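Long-range contact in beta-glucosidase (Chaetomella raphigera, PDB 6JXG), which probably hydrolyses terminal, non-reducing beta-D-glucosyl residues to release beta-D-glucose, as a secreted glycoside hydrolase family 3 enzyme of cellulose degradation: residues A[135-146]-A[185-195]. Numbering follows the deposited sequence.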
loop_
_atom_site.group_PDB
_atom_site.type_symbol
_atom_site.label_atom_id
_atom_site.label_comp_id
_atom_site.label_asym_id
_atom_site.label_seq_id
_atom_site.Cartn_x
_atom_site.Cartn_y
_atom_site.Cartn_z
ATOM N N GLY A 135 3.950 -4.851 6.221
ATOM C CA GLY A 135 5.290 -5.435 6.043
ATOM C C GLY A 135 5.395 -6.618 5.081
ATOM O O GLY A 135 6.234 -6.541 4.221
ATOM N N LEU A 136 4.506 -7.618 5.149
ATOM C CA LEU A 136 4.481 -8.712 4.169
ATOM C C LEU A 136 4.176 -8.205 2.732
ATOM O O LEU A 136 4.766 -8.687 1.756
ATOM C CB LEU A 136 3.502 -9.839 4.556
ATOM C CG LEU A 136 4.124 -11.025 5.345
ATOM C CD1 LEU A 136 5.195 -11.842 4.616
ATOM C CD2 LEU A 136 4.700 -10.518 6.619
ATOM N N ALA A 137 3.281 -7.240 2.622
ATOM C CA ALA A 137 3.008 -6.645 1.330
ATOM C C ALA A 137 4.242 -5.887 0.772
ATOM O O ALA A 137 4.565 -6.047 -0.408
ATOM C CB ALA A 137 1.781 -5.768 1.365
ATOM N N MET A 138 4.916 -5.128 1.620
ATOM C CA MET A 138 6.120 -4.399 1.289
ATOM C C MET A 138 7.198 -5.356 0.784
ATOM O O MET A 138 7.733 -5.131 -0.313
ATOM C CB MET A 138 6.681 -3.562 2.461
ATOM C CG MET A 138 5.920 -2.306 2.853
ATOM S SD MET A 138 5.807 -1.049 1.644
ATOM C CE MET A 138 7.533 -0.585 1.492
ATOM N N SER A 139 7.462 -6.439 1.539
ATOM C CA SER A 139 8.565 -7.331 1.201
ATOM C C SER A 139 8.256 -8.116 -0.059
ATOM O O SER A 139 9.116 -8.209 -0.970
ATOM C CB SER A 139 8.917 -8.270 2.376
ATOM O OG SER A 139 7.822 -9.077 2.693
ATOM N N ASN A 140 7.009 -8.529 -0.244
ATOM C CA ASN A 140 6.710 -9.275 -1.453
ATOM C C ASN A 140 6.701 -8.349 -2.679
ATOM O O ASN A 140 7.092 -8.767 -3.747
ATOM C CB ASN A 140 5.376 -10.038 -1.344
ATOM C CG ASN A 140 5.541 -11.349 -0.656
ATOM O OD1 ASN A 140 6.006 -12.327 -1.252
ATOM N ND2 ASN A 140 5.183 -11.384 0.618
ATOM N N THR A 141 6.208 -7.118 -2.529
ATOM C CA THR A 141 6.244 -6.152 -3.656
ATOM C C THR A 141 7.681 -5.779 -4.090
ATOM O O THR A 141 8.027 -5.773 -5.254
ATOM C CB THR A 141 5.486 -4.862 -3.289
ATOM O OG1 THR A 141 4.109 -5.194 -2.927
ATOM C CG2 THR A 141 5.519 -3.932 -4.459
ATOM N N ILE A 142 8.524 -5.488 -3.128
ATOM C CA ILE A 142 9.901 -5.134 -3.369
ATOM C C ILE A 142 10.640 -6.309 -3.989
ATOM O O ILE A 142 11.418 -6.130 -4.923
ATOM C CB ILE A 142 10.556 -4.700 -2.101
ATOM C CG1 ILE A 142 9.998 -3.319 -1.773
ATOM C CG2 ILE A 142 12.092 -4.637 -2.206
ATOM C CD1 ILE A 142 10.254 -2.944 -0.352
ATOM N N THR A 143 10.426 -7.490 -3.465
ATOM C CA THR A 143 11.170 -8.663 -4.001
ATOM C C THR A 143 10.752 -8.874 -5.468
ATOM O O THR A 143 11.590 -9.205 -6.314
ATOM C CB THR A 143 10.929 -9.908 -3.158
ATOM O OG1 THR A 143 11.336 -9.643 -1.809
ATOM C CG2 THR A 143 11.718 -11.029 -3.742
ATOM N N GLY A 144 9.485 -8.717 -5.772
ATOM C CA GLY A 144 9.011 -8.774 -7.130
ATOM C C GLY A 144 9.665 -7.750 -8.025
ATOM O O GLY A 144 10.155 -8.050 -9.126
ATOM N N MET A 145 9.568 -6.503 -7.625
ATOM C CA MET A 145 10.096 -5.408 -8.411
ATOM C C MET A 145 11.586 -5.587 -8.721
ATOM O O MET A 145 12.030 -5.470 -9.889
ATOM C CB MET A 145 9.907 -4.109 -7.646
ATOM C CG MET A 145 8.479 -3.599 -7.621
ATOM S SD MET A 145 8.212 -2.166 -6.530
ATOM C CE MET A 145 8.935 -0.819 -7.468
ATOM N N GLN A 146 12.333 -5.865 -7.672
ATOM C CA GLN A 146 13.783 -5.987 -7.793
ATOM C C GLN A 146 14.209 -7.309 -8.473
ATOM O O GLN A 146 15.214 -7.328 -9.200
ATOM C CB GLN A 146 14.465 -5.745 -6.458
ATOM C CG GLN A 146 14.110 -4.352 -5.924
ATOM C CD GLN A 146 14.969 -3.807 -4.839
ATOM O OE1 GLN A 146 14.911 -2.595 -4.548
ATOM N NE2 GLN A 146 15.706 -4.653 -4.164
ATOM N N PRO A 185 6.934 -1.643 8.874
ATOM C CA PRO A 185 7.019 -1.984 7.445
ATOM C C PRO A 185 8.271 -1.503 6.774
ATOM O O PRO A 185 8.699 -2.139 5.805
ATOM C CB PRO A 185 5.839 -1.308 6.815
ATOM C CG PRO A 185 5.150 -0.583 7.907
ATOM C CD PRO A 185 5.763 -0.845 9.228
ATOM N N PHE A 186 8.861 -0.402 7.246
ATOM C CA PHE A 186 10.149 -0.011 6.695
ATOM C C PHE A 186 11.245 -0.994 7.059
ATOM O O PHE A 186 12.124 -1.325 6.236
ATOM C CB PHE A 186 10.545 1.404 7.103
ATOM C CG PHE A 186 9.803 2.467 6.361
ATOM C CD1 PHE A 186 10.210 2.859 5.092
ATOM C CD2 PHE A 186 8.676 3.059 6.929
ATOM C CE1 PHE A 186 9.568 3.849 4.400
ATOM C CE2 PHE A 186 8.023 4.071 6.244
ATOM C CZ PHE A 186 8.498 4.504 4.967
ATOM N N ALA A 187 11.175 -1.546 8.260
ATOM C CA ALA A 187 12.168 -2.584 8.649
ATOM C C ALA A 187 12.035 -3.821 7.779
ATOM O O ALA A 187 13.065 -4.357 7.281
ATOM C CB ALA A 187 12.032 -2.922 10.144
ATOM N N ASP A 188 10.795 -4.265 7.521
ATOM C CA ASP A 188 10.562 -5.402 6.564
ATOM C C ASP A 188 11.131 -5.074 5.167
ATOM O O ASP A 188 11.774 -5.883 4.501
ATOM C CB ASP A 188 9.077 -5.777 6.431
ATOM C CG ASP A 188 8.585 -6.752 7.527
ATOM O OD1 ASP A 188 9.314 -7.017 8.550
ATOM O OD2 ASP A 188 7.517 -7.302 7.301
ATOM N N ALA A 189 10.922 -3.851 4.747
ATOM C CA ALA A 189 11.414 -3.399 3.459
ATOM C C ALA A 189 12.929 -3.442 3.367
ATOM O O ALA A 189 13.482 -3.923 2.414
ATOM C CB ALA A 189 10.889 -2.034 3.167
ATOM N N ILE A 190 13.597 -2.906 4.349
ATOM C CA ILE A 190 15.039 -3.012 4.447
ATOM C C ILE A 190 15.573 -4.454 4.484
ATOM O O ILE A 190 16.540 -4.775 3.749
ATOM C CB ILE A 190 15.526 -2.191 5.646
ATOM C CG1 ILE A 190 15.212 -0.702 5.387
ATOM C CG2 ILE A 190 16.993 -2.411 5.880
ATOM C CD1 ILE A 190 15.326 0.276 6.565
ATOM N N LYS A 191 15.003 -5.306 5.311
ATOM C CA LYS A 191 15.304 -6.762 5.299
ATOM C C LYS A 191 15.125 -7.381 3.928
ATOM O O LYS A 191 15.902 -8.226 3.514
ATOM C CB LYS A 191 14.405 -7.465 6.326
ATOM C CG LYS A 191 14.532 -8.992 6.361
ATOM C CD LYS A 191 15.883 -9.360 7.013
ATOM C CE LYS A 191 16.119 -10.897 7.104
ATOM N NZ LYS A 191 15.683 -11.642 5.906
ATOM N N ALA A 192 14.127 -6.938 3.154
ATOM C CA ALA A 192 13.985 -7.447 1.823
ATOM C C ALA A 192 14.953 -6.778 0.786
ATOM O O ALA A 192 14.705 -6.823 -0.371
ATOM C CB ALA A 192 12.551 -7.291 1.352
ATOM N N ASN A 193 15.927 -6.013 1.258
ATOM C CA ASN A 193 17.014 -5.419 0.394
ATOM C C ASN A 193 16.502 -4.358 -0.530
ATOM O O ASN A 193 17.019 -4.126 -1.607
ATOM C CB ASN A 193 17.784 -6.483 -0.367
ATOM C CG ASN A 193 18.660 -7.306 0.564
ATOM O OD1 ASN A 193 19.301 -6.775 1.473
ATOM N ND2 ASN A 193 18.626 -8.606 0.387
ATOM N N VAL A 194 15.473 -3.657 -0.074
ATOM C CA VAL A 194 15.060 -2.425 -0.798
ATOM C C VAL A 194 16.250 -1.512 -1.143
ATOM O O VAL A 194 17.129 -1.189 -0.319
ATOM C CB VAL A 194 13.904 -1.683 -0.137
ATOM C CG1 VAL A 194 14.394 -0.784 0.977
ATOM C CG2 VAL A 194 13.106 -0.844 -1.155
ATOM N N ALA A 195 16.283 -1.090 -2.400
ATOM C CA ALA A 195 17.434 -0.288 -2.910
ATOM C C ALA A 195 17.510 1.117 -2.378
ATOM O O ALA A 195 18.615 1.710 -2.231
ATOM C CB ALA A 195 17.390 -0.281 -4.444
HETATM O O HOH W 1 8.040 -9.138 5.468
HETATM O O HOH W 2 13.949 -8.814 -1.916
#
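Ile142 CD1 drops into a hollow between Ala189 and Val194, 3.7 Å from Ala189 CB and 3.6 Å from Val194 CG2, while the CG2 branch of Ile142 lies over the backbone of Ala192 and Val194. One turn back, Met138 is bent at chi2 and chi3 (both near -64°), which curls CE onto the same Ala189 methyl, while CG, set by chi1, lies beside Pro185 CB. On the outer flank Ala192 CB rests against Ser139 CB at 3.9 Å. Gly135, with no side chain, lets Asp188 lie against its backbone; a beta carbon here would run into OD2. One water links Asp188 OD2 to Ser139 OG, and a second donates to both Thr143 OG1 and Ala192 O; Asp188 OD1 is salt-bridged to Arg671.

Beyond the helix end, a Schellman motif with Asn193 at C' turns the chain under Gln146. The Gln146 amide spans this turn: NE2 donates to Asn193 O (2.9 Å, 163°) from above that carbonyl's plane, and OE1 takes Ala195 N at 3.0 Å on an in-plane lone pair. OE1 also accepts from Ala152 N of strand 151-157. Replacing Gln146 by an alanine would probably leave Ala195 N and Ala152 N without their shared acceptor, Asn193 O without this donor, and the turn less firmly held to the helix.

The two helices run side by side, 27° apart with axes 8.1 Å at closest, an approach consistent with small Gly135 and Ala189 at the interface. They are neighbouring helices flanking parallel strands 151-157 and 196-199, the beta-alpha layering of the TIM-barrel-like N-terminal domain of family 3 glycosidases.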